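Local coordinates for uncharacterized protein (Bacteroides eggerthii, PDB 4FTD), which is of unknown function but pairs an immunoglobulin-like domain with a six-bladed beta-propeller and may take part in carbohydrate metabolism, at residues Asp14-Leu18 / Arg97-Tyr101; Ala25-Lys31 / Leu49-Asp54; Gly67-Gln71 / Leu90-Asn94. All blocks are in the same frame, centred on the assembly; numbering follows the deposited sequence.

Contact 1: Asp14-Leu18 / Arg97-Tyr101; sequences DTELL and RYKDY
Two polar side chains of 97-101, Lys99 and Tyr101, reach across to the backbone of Thr15 and Leu17. Lys99 leaves with CG anti to the backbone N (chi1 -176°) and turns at chi3, which brings NZ to Thr15 O (3.0 Å); the ammonium approaches from above the carbonyl plane, 35° out of it. In the second hydrogen bond, Leu17 N gives its hydrogen to Tyr101 OH at 3.1 Å, nearly straight at 165°. Lys99 NZ also forms a salt bridge with Glu39 OE2 and Tyr101 OH a hydrogen bond with Glu39 OE1, so one carboxylate probably helps to hold both side chains in place. Glu16 OE2, 4.4 Å from Lys99 NZ and beyond a salt bridge, may add a weak attraction.

The apolar part is a CH-pi contact: Leu17 CB sits over one face of the Tyr101 ring, 4.2 Å from its centroid. Glu16 CB touches the same tyrosine at OH (3.4 Å).

Strands 17-22 and 98-106, first and last of a mixed sheet probably belonging to the immunoglobulin-like domain, are joined here through side chains, not strand pairing. Strand 85-93 and Ile44 of strand 43-45 pack beside the contact, with strand 58-64 against Leu17.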
ATOM      1  N   ASP A  14      17.549   7.812  55.584  1.00 96.94           N
ATOM      2  CA  ASP A  14      17.865   7.298  54.220  1.00111.88           C
ATOM      3  C   ASP A  14      17.340   8.308  53.203  1.00114.35           C
ATOM      4  O   ASP A  14      18.111   8.865  52.410  1.00123.43           O
ATOM      5  CB  ASP A  14      17.218   5.924  53.993  1.00 93.15           C
ATOM      6  N   THR A  15      16.024   8.527  53.272  1.00 96.98           N
ATOM      7  CA  THR A  15      15.232   9.471  52.451  1.00 91.07           C
ATOM      8  C   THR A  15      15.046   9.141  50.957  1.00 84.98           C
ATOM      9  O   THR A  15      15.596   9.813  50.077  1.00 81.80           O
ATOM     10  CB  THR A  15      15.637  10.957  52.655  1.00100.10           C
ATOM     11  OG1 THR A  15      14.578  11.799  52.177  1.00 79.95           O
ATOM     12  CG2 THR A  15      16.961  11.329  51.974  1.00102.98           C
ATOM     13  N   GLU A  16      14.238   8.113  50.690  1.00 64.18           N
ATOM     14  CA  GLU A  16      13.887   7.732  49.322  1.00 66.30           C
ATOM     15  C   GLU A  16      12.473   7.181  49.137  1.00 69.73           C
ATOM     16  O   GLU A  16      11.782   6.835  50.104  1.00 57.64           O
ATOM     17  CB  GLU A  16      14.899   6.797  48.702  1.00 80.77           C
ATOM     18  CG  GLU A  16      15.247   5.580  49.492  1.00 91.91           C
ATOM     19  CD  GLU A  16      16.352   4.854  48.781  1.00102.42           C
ATOM     20  OE1 GLU A  16      16.044   4.035  47.894  1.00112.03           O
ATOM     21  OE2 GLU A  16      17.522   5.146  49.079  1.00 96.93           O
ATOM     22  N   LEU A  17      12.047   7.209  47.870  1.00 55.12           N
ATOM     23  CA  LEU A  17      10.729   6.803  47.441  1.00 65.34           C
ATOM     24  C   LEU A  17      10.898   5.394  46.964  1.00 61.18           C
ATOM     25  O   LEU A  17      11.537   5.174  45.956  1.00 62.52           O
ATOM     26  CB  LEU A  17      10.248   7.689  46.292  1.00 57.52           C
ATOM     27  CG  LEU A  17       8.868   7.443  45.701  1.00 57.20           C
ATOM     28  CD1 LEU A  17       7.826   7.653  46.792  1.00 47.91           C
ATOM     29  CD2 LEU A  17       8.697   8.399  44.528  1.00 53.21           C
ATOM     30  N   LEU A  18      10.305   4.451  47.686  1.00 65.11           N
ATOM     31  CA  LEU A  18      10.393   3.011  47.380  1.00 62.67           C
ATOM     32  C   LEU A  18       9.307   2.536  46.367  1.00 58.07           C
ATOM     33  O   LEU A  18       9.546   1.647  45.558  1.00 64.38           O
ATOM     34  CB  LEU A  18      10.333   2.237  48.707  1.00 64.13           C
ATOM     35  CG  LEU A  18      11.331   2.672  49.786  1.00 72.84           C
ATOM     36  CD1 LEU A  18      11.068   2.005  51.132  1.00 74.53           C
ATOM     37  CD2 LEU A  18      12.739   2.377  49.299  1.00 63.72           C
ATOM     38  N   ARG A  97      16.228  16.239  56.111  1.00 53.69           N
ATOM     39  CA  ARG A  97      16.710  15.926  54.765  1.00 56.85           C
ATOM     40  C   ARG A  97      15.536  15.971  53.878  1.00 49.50           C
ATOM     41  O   ARG A  97      14.423  15.767  54.333  1.00 53.24           O
ATOM     42  CB  ARG A  97      17.276  14.507  54.694  1.00 64.76           C
ATOM     43  CG  ARG A  97      18.422  14.267  55.646  1.00 79.54           C
ATOM     44  CD  ARG A  97      19.037  12.891  55.481  1.00 97.89           C
ATOM     45  NE  ARG A  97      20.472  13.083  55.353  1.00110.82           N
ATOM     46  CZ  ARG A  97      21.076  13.513  54.245  1.00104.60           C
ATOM     47  NH1 ARG A  97      20.383  13.768  53.131  1.00104.31           N
ATOM     48  NH2 ARG A  97      22.392  13.690  54.251  1.00114.94           N
ATOM     49  N   TYR A  98      15.772  16.193  52.607  1.00 46.99           N
ATOM     50  CA  TYR A  98      14.716  16.149  51.625  1.00 48.85           C
ATOM     51  C   TYR A  98      15.325  15.676  50.308  1.00 50.65           C
ATOM     52  O   TYR A  98      16.531  15.773  50.132  1.00 48.30           O
ATOM     53  CB  TYR A  98      14.026  17.509  51.479  1.00 47.29           C
ATOM     54  CG  TYR A  98      14.827  18.542  50.747  1.00 44.65           C
ATOM     55  CD1 TYR A  98      15.777  19.324  51.406  1.00 48.33           C
ATOM     56  CD2 TYR A  98      14.654  18.729  49.379  1.00 49.25           C
ATOM     57  CE1 TYR A  98      16.539  20.280  50.726  1.00 50.73           C
ATOM     58  CE2 TYR A  98      15.422  19.671  48.686  1.00 48.76           C
ATOM     59  CZ  TYR A  98      16.334  20.460  49.363  1.00 52.13           C
ATOM     60  OH  TYR A  98      17.088  21.381  48.650  1.00 52.09           O
ATOM     61  N   LYS A  99      14.478  15.201  49.409  1.00 51.64           N
ATOM     62  CA  LYS A  99      14.912  14.710  48.106  1.00 54.71           C
ATOM     63  C   LYS A  99      13.823  15.009  47.109  1.00 51.30           C
ATOM     64  O   LYS A  99      12.654  14.739  47.356  1.00 48.17           O
ATOM     65  CB  LYS A  99      15.200  13.205  48.137  1.00 57.79           C
ATOM     66  CG  LYS A  99      15.763  12.652  46.821  1.00 61.37           C
ATOM     67  CD  LYS A  99      16.087  11.164  46.879  1.00 73.75           C
ATOM     68  CE  LYS A  99      17.397  10.867  47.597  1.00 70.88           C
ATOM     69  NZ  LYS A  99      17.530   9.410  47.876  1.00 84.39           N
ATOM     70  N   ASP A 100      14.217  15.576  45.975  1.00 48.43           N
ATOM     71  CA  ASP A 100      13.281  15.924  44.908  1.00 43.27           C
ATOM     72  C   ASP A 100      13.375  14.936  43.730  1.00 52.10           C
ATOM     73  O   ASP A 100      14.457  14.642  43.223  1.00 53.17           O
ATOM     74  CB  ASP A 100      13.557  17.331  44.405  1.00 48.64           C
ATOM     75  CG  ASP A 100      13.079  18.436  45.372  1.00 57.89           C
ATOM     76  OD1 ASP A 100      12.354  18.152  46.351  1.00 54.10           O
ATOM     77  OD2 ASP A 100      13.417  19.622  45.118  1.00 57.99           O
ATOM     78  N   TYR A 101      12.220  14.418  43.322  1.00 51.89           N
ATOM     79  CA  TYR A 101      12.083  13.540  42.164  1.00 53.85           C
ATOM     80  C   TYR A 101      11.300  14.330  41.121  1.00 50.98           C
ATOM     81  O   TYR A 101      10.398  15.096  41.471  1.00 52.18           O
ATOM     82  CB  TYR A 101      11.284  12.275  42.558  1.00 49.62           C
ATOM     83  CG  TYR A 101      12.033  11.316  43.461  1.00 55.45           C
ATOM     84  CD1 TYR A 101      12.043  11.487  44.848  1.00 49.30           C
ATOM     85  CD2 TYR A 101      12.699  10.215  42.940  1.00 51.32           C
ATOM     86  CE1 TYR A 101      12.710  10.601  45.677  1.00 46.57           C
ATOM     87  CE2 TYR A 101      13.377   9.336  43.769  1.00 55.70           C
ATOM     88  CZ  TYR A 101      13.369   9.537  45.139  1.00 50.57           C
ATOM     89  OH  TYR A 101      14.032   8.676  45.981  1.00 52.04           O
TER

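Contact 2: Ala25-Lys31 / Leu49-Asp54; sequences AGANGDK and LDVETD
Gly26 and Thr53 bring two loops together, their CA atoms 4.5 Å apart: the loop between strands 24-25 and 31-38 and that between strands 43-45 and 58-64, probably in the immunoglobulin-like domain. At this close side Gly26 N donates to Thr53 OG1 (3.0 Å) along a bent path, 142° at the hydrogen. The hydroxyl passes its own hydrogen to Asp50 O at 2.7 Å, inside the type I turn Asp50-Thr53; that carbonyl also accepts from Thr53 N. With OG1 placed beside its own backbone N (chi1 -60°), Thr53 thus links the turn to the neighbouring loop. Its CG2 rests on Ala25 CA, and Ala25 CB meets Leu49 CD2 at 4.0 Å, next to Val33 of strand 31-38.

The outer side is looser and wetter. Ala27 CB touches Glu52 CB (3.7 Å), both residues being exposed. One water joins Gly26 O to Asp54 N, and another bridges Ala27 N and Asp50 OD2. Lys31, following Asp30 in a classic beta bulge opposite Ala25, runs fully extended to Asp50 and crosses its side chain at about a right angle. Lys31 NZ forms a salt bridge with Asp50 OD2 (2.8 Å), which offers its syn lone pair.

Asp50 OD1 makes a second salt bridge, to Arg108. Two cationic partners would be expected to favour an ionised Asp50, so charge and water join the loops at the surface while the threonine hydroxyl relays hydrogen bonds inside.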
ATOM      1  N   ALA A  25      -6.773   7.639  38.311  1.00 44.94           N
ATOM      2  CA  ALA A  25      -6.666   7.838  36.851  1.00 45.90           C
ATOM      3  C   ALA A  25      -7.970   7.387  36.209  1.00 48.26           C
ATOM      4  O   ALA A  25      -8.847   6.847  36.886  1.00 45.87           O
ATOM      5  CB  ALA A  25      -5.470   7.063  36.272  1.00 47.35           C
ATOM      6  N   GLY A  26      -8.119   7.662  34.921  1.00 48.08           N
ATOM      7  CA  GLY A  26      -9.276   7.273  34.137  1.00 49.80           C
ATOM      8  C   GLY A  26     -10.423   8.235  34.202  1.00 56.72           C
ATOM      9  O   GLY A  26     -10.484   9.068  35.104  1.00 52.78           O
ATOM     10  N   ALA A  27     -11.363   8.077  33.258  1.00 52.97           N
ATOM     11  CA  ALA A  27     -12.582   8.915  33.175  1.00 62.13           C
ATOM     12  C   ALA A  27     -13.372   8.904  34.493  1.00 60.20           C
ATOM     13  O   ALA A  27     -13.919   9.920  34.901  1.00 59.00           O
ATOM     14  CB  ALA A  27     -13.493   8.454  32.015  1.00 59.07           C
ATOM     15  N   ASN A  28     -13.406   7.753  35.158  1.00 55.94           N
ATOM     16  CA  ASN A  28     -14.133   7.588  36.404  1.00 59.42           C
ATOM     17  C   ASN A  28     -13.304   7.764  37.674  1.00 60.30           C
ATOM     18  O   ASN A  28     -13.804   7.488  38.755  1.00 55.93           O
ATOM     19  CB  ASN A  28     -14.795   6.219  36.412  1.00 61.11           C
ATOM     20  CG  ASN A  28     -15.818   6.097  35.325  1.00 71.62           C
ATOM     21  OD1 ASN A  28     -16.554   7.043  35.048  1.00 71.80           O
ATOM     22  ND2 ASN A  28     -15.869   4.952  34.701  1.00 67.94           N
ATOM     23  N   GLY A  29     -12.062   8.219  37.528  1.00 49.18           N
ATOM     24  CA  GLY A  29     -11.206   8.569  38.658  1.00 47.45           C
ATOM     25  C   GLY A  29     -10.972   7.412  39.612  1.00 46.35           C
ATOM     26  O   GLY A  29     -10.817   7.627  40.791  1.00 44.01           O
ATOM     27  N   ASP A  30     -10.919   6.197  39.077  1.00 43.73           N
ATOM     28  CA  ASP A  30     -10.817   5.006  39.889  1.00 49.06           C
ATOM     29  C   ASP A  30      -9.789   3.981  39.395  1.00 48.13           C
ATOM     30  O   ASP A  30      -9.844   2.842  39.822  1.00 49.08           O
ATOM     31  CB  ASP A  30     -12.197   4.389  39.947  1.00 51.91           C
ATOM     32  CG  ASP A  30     -12.694   3.891  38.563  1.00 61.06           C
ATOM     33  OD1 ASP A  30     -12.046   4.120  37.504  1.00 55.08           O
ATOM     34  OD2 ASP A  30     -13.776   3.277  38.549  1.00 62.52           O
ATOM     35  N   LYS A  31      -8.856   4.367  38.517  1.00 52.38           N
ATOM     36  CA  LYS A  31      -7.814   3.441  38.077  1.00 53.93           C
ATOM     37  C   LYS A  31      -6.525   3.681  38.859  1.00 51.13           C
ATOM     38  O   LYS A  31      -6.017   4.803  38.901  1.00 49.95           O
ATOM     39  CB  LYS A  31      -7.537   3.591  36.581  1.00 60.39           C
ATOM     40  CG  LYS A  31      -8.734   3.274  35.712  1.00 73.07           C
ATOM     41  CD  LYS A  31      -8.381   3.331  34.225  1.00 83.45           C
ATOM     42  CE  LYS A  31      -9.539   2.856  33.353  1.00 87.33           C
ATOM     43  NZ  LYS A  31      -9.137   2.939  31.924  1.00 94.54           N
ATOM     44  N   LEU A  49      -1.881   7.868  30.654  1.00 50.85           N
ATOM     45  CA  LEU A  49      -3.213   7.836  31.237  1.00 50.85           C
ATOM     46  C   LEU A  49      -4.279   8.256  30.230  1.00 54.69           C
ATOM     47  O   LEU A  49      -4.014   9.024  29.272  1.00 54.72           O
ATOM     48  CB  LEU A  49      -3.262   8.767  32.461  1.00 50.12           C
ATOM     49  CG  LEU A  49      -2.204   8.540  33.541  1.00 51.38           C
ATOM     50  CD1 LEU A  49      -2.482   9.465  34.733  1.00 45.87           C
ATOM     51  CD2 LEU A  49      -2.213   7.080  33.972  1.00 49.56           C
ATOM     52  N   ASP A  50      -5.505   7.795  30.472  1.00 50.04           N
ATOM     53  CA  ASP A  50      -6.631   8.151  29.622  1.00 55.72           C
ATOM     54  C   ASP A  50      -6.759   9.648  29.590  1.00 56.39           C
ATOM     55  O   ASP A  50      -6.656  10.293  30.620  1.00 54.09           O
ATOM     56  CB  ASP A  50      -7.945   7.574  30.136  1.00 62.13           C
ATOM     57  CG  ASP A  50      -7.921   6.094  30.238  1.00 60.09           C
ATOM     58  OD1 ASP A  50      -7.241   5.490  29.392  1.00 68.91           O
ATOM     59  OD2 ASP A  50      -8.562   5.545  31.169  1.00 71.77           O
ATOM     60  N   VAL A  51      -6.994  10.182  28.395  1.00 56.32           N
ATOM     61  CA  VAL A  51      -7.145  11.626  28.167  1.00 59.28           C
ATOM     62  C   VAL A  51      -8.343  12.213  28.919  1.00 61.54           C
ATOM     63  O   VAL A  51      -8.364  13.403  29.157  1.00 60.85           O
ATOM     64  CB  VAL A  51      -7.238  11.949  26.652  1.00 67.61           C
ATOM     65  CG1 VAL A  51      -5.970  11.488  25.923  1.00 61.40           C
ATOM     66  CG2 VAL A  51      -8.452  11.276  26.038  1.00 65.19           C
ATOM     67  N   GLU A  52      -9.300  11.370  29.327  1.00 59.52           N
ATOM     68  CA  GLU A  52     -10.455  11.789  30.129  1.00 64.67           C
ATOM     69  C   GLU A  52     -10.159  11.899  31.651  1.00 64.17           C
ATOM     70  O   GLU A  52     -11.037  12.249  32.418  1.00 62.27           O
ATOM     71  CB  GLU A  52     -11.660  10.836  29.938  1.00 67.84           C
ATOM     72  CG  GLU A  52     -12.101  10.574  28.504  1.00 74.23           C
ATOM     73  CD  GLU A  52     -11.363   9.417  27.812  1.00 91.29           C
ATOM     74  OE1 GLU A  52     -10.308   8.942  28.297  1.00 83.95           O
ATOM     75  OE2 GLU A  52     -11.838   8.986  26.749  1.00117.51           O
ATOM     76  N   THR A  53      -8.941  11.610  32.079  1.00 55.73           N
ATOM     77  CA  THR A  53      -8.557  11.690  33.483  1.00 54.17           C
ATOM     78  C   THR A  53      -8.598  13.119  33.967  1.00 59.62           C
ATOM     79  O   THR A  53      -8.201  14.014  33.235  1.00 54.73           O
ATOM     80  CB  THR A  53      -7.118  11.202  33.651  1.00 46.97           C
ATOM     81  OG1 THR A  53      -7.035   9.835  33.207  1.00 50.54           O
ATOM     82  CG2 THR A  53      -6.645  11.358  35.123  1.00 43.73           C
ATOM     83  N   ASP A  54      -9.109  13.343  35.175  1.00 59.31           N
ATOM     84  CA  ASP A  54      -9.063  14.675  35.806  1.00 59.87           C
ATOM     85  C   ASP A  54      -7.642  14.810  36.371  1.00 58.42           C
ATOM     86  O   ASP A  54      -7.324  14.361  37.490  1.00 62.85           O
ATOM     87  CB  ASP A  54     -10.165  14.865  36.855  1.00 60.84           C
ATOM     88  CG  ASP A  54     -10.165  16.261  37.482  1.00 66.77           C
ATOM     89  OD1 ASP A  54      -9.218  17.036  37.272  1.00 65.14           O
ATOM     90  OD2 ASP A  54     -11.124  16.572  38.208  1.00 75.46           O
TER
HETATM   91  O   HOH W   1      -9.685  11.106  36.961  1.00 57.07           O
HETATM   92  O   HOH W   2     -11.184   6.371  31.299  1.00 65.04           O

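Contact 3: Gly67-Gln71 / Leu90-Asn94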
ATOM      1  N   GLY A  67      10.455   7.174  58.474  1.00 70.55           N
ATOM      2  CA  GLY A  67      10.473   8.600  58.824  1.00 70.81           C
ATOM      3  C   GLY A  67      10.210   9.660  57.753  1.00 73.37           C
ATOM      4  O   GLY A  67      10.056  10.837  58.098  1.00 73.95           O
ATOM      5  N   ALA A  68      10.208   9.287  56.471  1.00 71.97           N
ATOM      6  CA  ALA A  68      10.033  10.270  55.377  1.00 78.48           C
ATOM      7  C   ALA A  68       8.543  10.518  55.108  1.00 72.99           C
ATOM      8  O   ALA A  68       7.759   9.604  55.213  1.00 73.61           O
ATOM      9  CB  ALA A  68      10.737   9.793  54.120  1.00 72.51           C
ATOM     10  N   ALA A  69       8.178  11.758  54.783  1.00 81.23           N
ATOM     11  CA  ALA A  69       6.798  12.170  54.468  1.00 75.59           C
ATOM     12  C   ALA A  69       6.732  12.776  53.061  1.00 79.17           C
ATOM     13  O   ALA A  69       7.672  13.451  52.651  1.00 60.80           O
ATOM     14  CB  ALA A  69       6.318  13.222  55.471  1.00 67.60           C
ATOM     15  N   LEU A  70       5.639  12.527  52.328  1.00 59.54           N
ATOM     16  CA  LEU A  70       5.318  13.279  51.118  1.00 60.11           C
ATOM     17  C   LEU A  70       4.929  14.721  51.524  1.00 56.71           C
ATOM     18  O   LEU A  70       4.307  14.952  52.581  1.00 58.97           O
ATOM     19  CB  LEU A  70       4.121  12.653  50.369  1.00 60.46           C
ATOM     20  CG  LEU A  70       4.169  11.217  49.831  1.00 62.95           C
ATOM     21  CD1 LEU A  70       2.750  10.772  49.475  1.00 58.37           C
ATOM     22  CD2 LEU A  70       5.097  11.080  48.632  1.00 59.96           C
ATOM     23  N   GLN A  71       5.316  15.706  50.716  1.00 70.98           N
ATOM     24  CA  GLN A  71       4.782  17.071  50.893  1.00 73.95           C
ATOM     25  C   GLN A  71       3.259  17.056  50.866  1.00 69.59           C
ATOM     26  O   GLN A  71       2.609  17.744  51.634  1.00 68.25           O
ATOM     27  CB  GLN A  71       5.170  17.994  49.737  1.00 87.41           C
ATOM     28  CG  GLN A  71       6.593  18.455  49.678  1.00 92.47           C
ATOM     29  CD  GLN A  71       6.843  19.655  50.541  1.00 91.54           C
ATOM     30  OE1 GLN A  71       6.744  19.584  51.766  1.00107.88           O
ATOM     31  NE2 GLN A  71       7.189  20.774  49.906  1.00104.74           N
ATOM     32  N   LEU A  90       8.184  15.967  42.920  1.00 47.19           N
ATOM     33  CA  LEU A  90       7.660  15.234  44.061  1.00 47.28           C
ATOM     34  C   LEU A  90       8.764  15.271  45.099  1.00 49.87           C
ATOM     35  O   LEU A  90       9.849  14.708  44.880  1.00 47.15           O
ATOM     36  CB  LEU A  90       7.321  13.786  43.743  1.00 47.77           C
ATOM     37  CG  LEU A  90       6.783  12.957  44.918  1.00 53.54           C
ATOM     38  CD1 LEU A  90       5.627  12.102  44.497  1.00 56.79           C
ATOM     39  CD2 LEU A  90       7.865  12.064  45.513  1.00 58.15           C
ATOM     40  N   ARG A  91       8.490  15.938  46.219  1.00 45.18           N
ATOM     41  CA  ARG A  91       9.437  16.096  47.306  1.00 45.07           C
ATOM     42  C   ARG A  91       9.134  15.163  48.498  1.00 48.16           C
ATOM     43  O   ARG A  91       8.011  15.102  48.968  1.00 57.17           O
ATOM     44  CB  ARG A  91       9.490  17.561  47.742  1.00 48.05           C
ATOM     45  CG  ARG A  91      10.349  17.861  48.975  1.00 52.19           C
ATOM     46  CD  ARG A  91      10.576  19.348  49.187  1.00 52.65           C
ATOM     47  NE  ARG A  91      11.264  19.927  48.037  1.00 51.15           N
ATOM     48  CZ  ARG A  91      11.407  21.222  47.789  1.00 66.33           C
ATOM     49  NH1 ARG A  91      10.926  22.146  48.615  1.00 68.01           N
ATOM     50  NH2 ARG A  91      12.063  21.599  46.693  1.00 66.74           N
ATOM     51  N   ILE A  92      10.152  14.427  48.946  1.00 51.77           N
ATOM     52  CA  ILE A  92      10.042  13.631  50.162  1.00 47.19           C
ATOM     53  C   ILE A  92      10.956  14.277  51.218  1.00 52.83           C
ATOM     54  O   ILE A  92      12.054  14.787  50.904  1.00 49.87           O
ATOM     55  CB  ILE A  92      10.219  12.132  49.887  1.00 53.08           C
ATOM     56  CG1 ILE A  92      11.642  11.813  49.527  1.00 56.64           C
ATOM     57  CG2 ILE A  92       9.256  11.672  48.754  1.00 48.13           C
ATOM     58  CD1 ILE A  92      11.900  10.339  49.643  1.00 77.59           C
ATOM     59  N   ILE A  93      10.475  14.328  52.453  1.00 49.04           N
ATOM     60  CA  ILE A  93      11.136  15.102  53.502  1.00 57.54           C
ATOM     61  C   ILE A  93      11.148  14.306  54.764  1.00 64.41           C
ATOM     62  O   ILE A  93      10.227  13.539  55.025  1.00 73.40           O
ATOM     63  CB  ILE A  93      10.351  16.392  53.875  1.00 59.10           C
ATOM     64  CG1 ILE A  93      10.067  17.270  52.676  1.00 63.83           C
ATOM     65  CG2 ILE A  93      11.091  17.264  54.894  1.00 57.58           C
ATOM     66  CD1 ILE A  93       9.180  18.451  53.030  1.00 80.96           C
ATOM     67  N   ASN A  94      12.186  14.524  55.555  1.00 66.07           N
ATOM     68  CA  ASN A  94      12.179  14.111  56.945  1.00 76.85           C
ATOM     69  C   ASN A  94      12.776  15.166  57.947  1.00 76.77           C
ATOM     70  O   ASN A  94      12.865  16.382  57.652  1.00 60.13           O
ATOM     71  CB  ASN A  94      12.746  12.715  57.040  1.00 65.27           C
ATOM     72  CG  ASN A  94      14.145  12.649  56.626  1.00 77.81           C
ATOM     73  OD1 ASN A  94      14.967  13.447  57.070  1.00 56.20           O
ATOM     74  ND2 ASN A  94      14.443  11.695  55.754  1.00102.13           N
TER
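Gln71 folds back against Arg91 and Ile93 through a bend at chi2 (-84°), whereas Arg91 sets CG anti to its backbone N (chi1 174°) and bends only at chi3. The two long side chains consequently lie side by side and point the same way, Gln71 CG 3.6 Å from Arg91 CB. Farther out the amide and guanidinium planes are 30° apart, with Gln71 NE2 3.7 Å from Arg91 CD. The guanidinium's strong partner is Asp100, which takes a salt bridge from NE. The Gln71 and Ile93 side chains cross obliquely.

Ala69 and Ile93 form an antiparallel hydrogen-bonded pair: Ala69 N donates to Ile93 O at 2.7 Å and Ile93 N returns a bond to Ala69 O at 2.9 Å. Beyond the non-hydrogen-bonded pair Leu70-Ile92, Gln71 N reaches Arg91 O at 3.3 Å. Strand 69-70 is thereby added to strand 85-93 as an outermost strand of the mixed sheet, probably that of the immunoglobulin-like domain.

Ala69 and Ile93 project from one face of the sheet. From the other, Leu70 CD2 packs against Ile92 CG2 (4.2 Å) and Leu90 CD2 (4.3 Å), and Ile60 of strand 58-64 touches both leucines. Past the paired strands, Asn94 CB sits 3.4 Å from Gly67 O.

How the contacts relate
All three contacts lie on one side of the chain's centre, in the N-terminal beta-rich part that carries the mixed sheet, well away from the four-stranded sheets of the propeller. Contacts 1 and 3 are neighbours, their centres about 7 Å apart: strands 85-93 and 98-106 follow each other in the chain and pair in the sheet, and Thr15 of contact 1 packs on Asn94 of contact 3. Contact 2 is separate, its centre about 28 Å from contact 1 and 26 Å from contact 3. Along the sequence contact 1 encloses both others, and contact 2 closes before contact 3 opens. The chain thus returns to its starting strand after building the rest of the sheet.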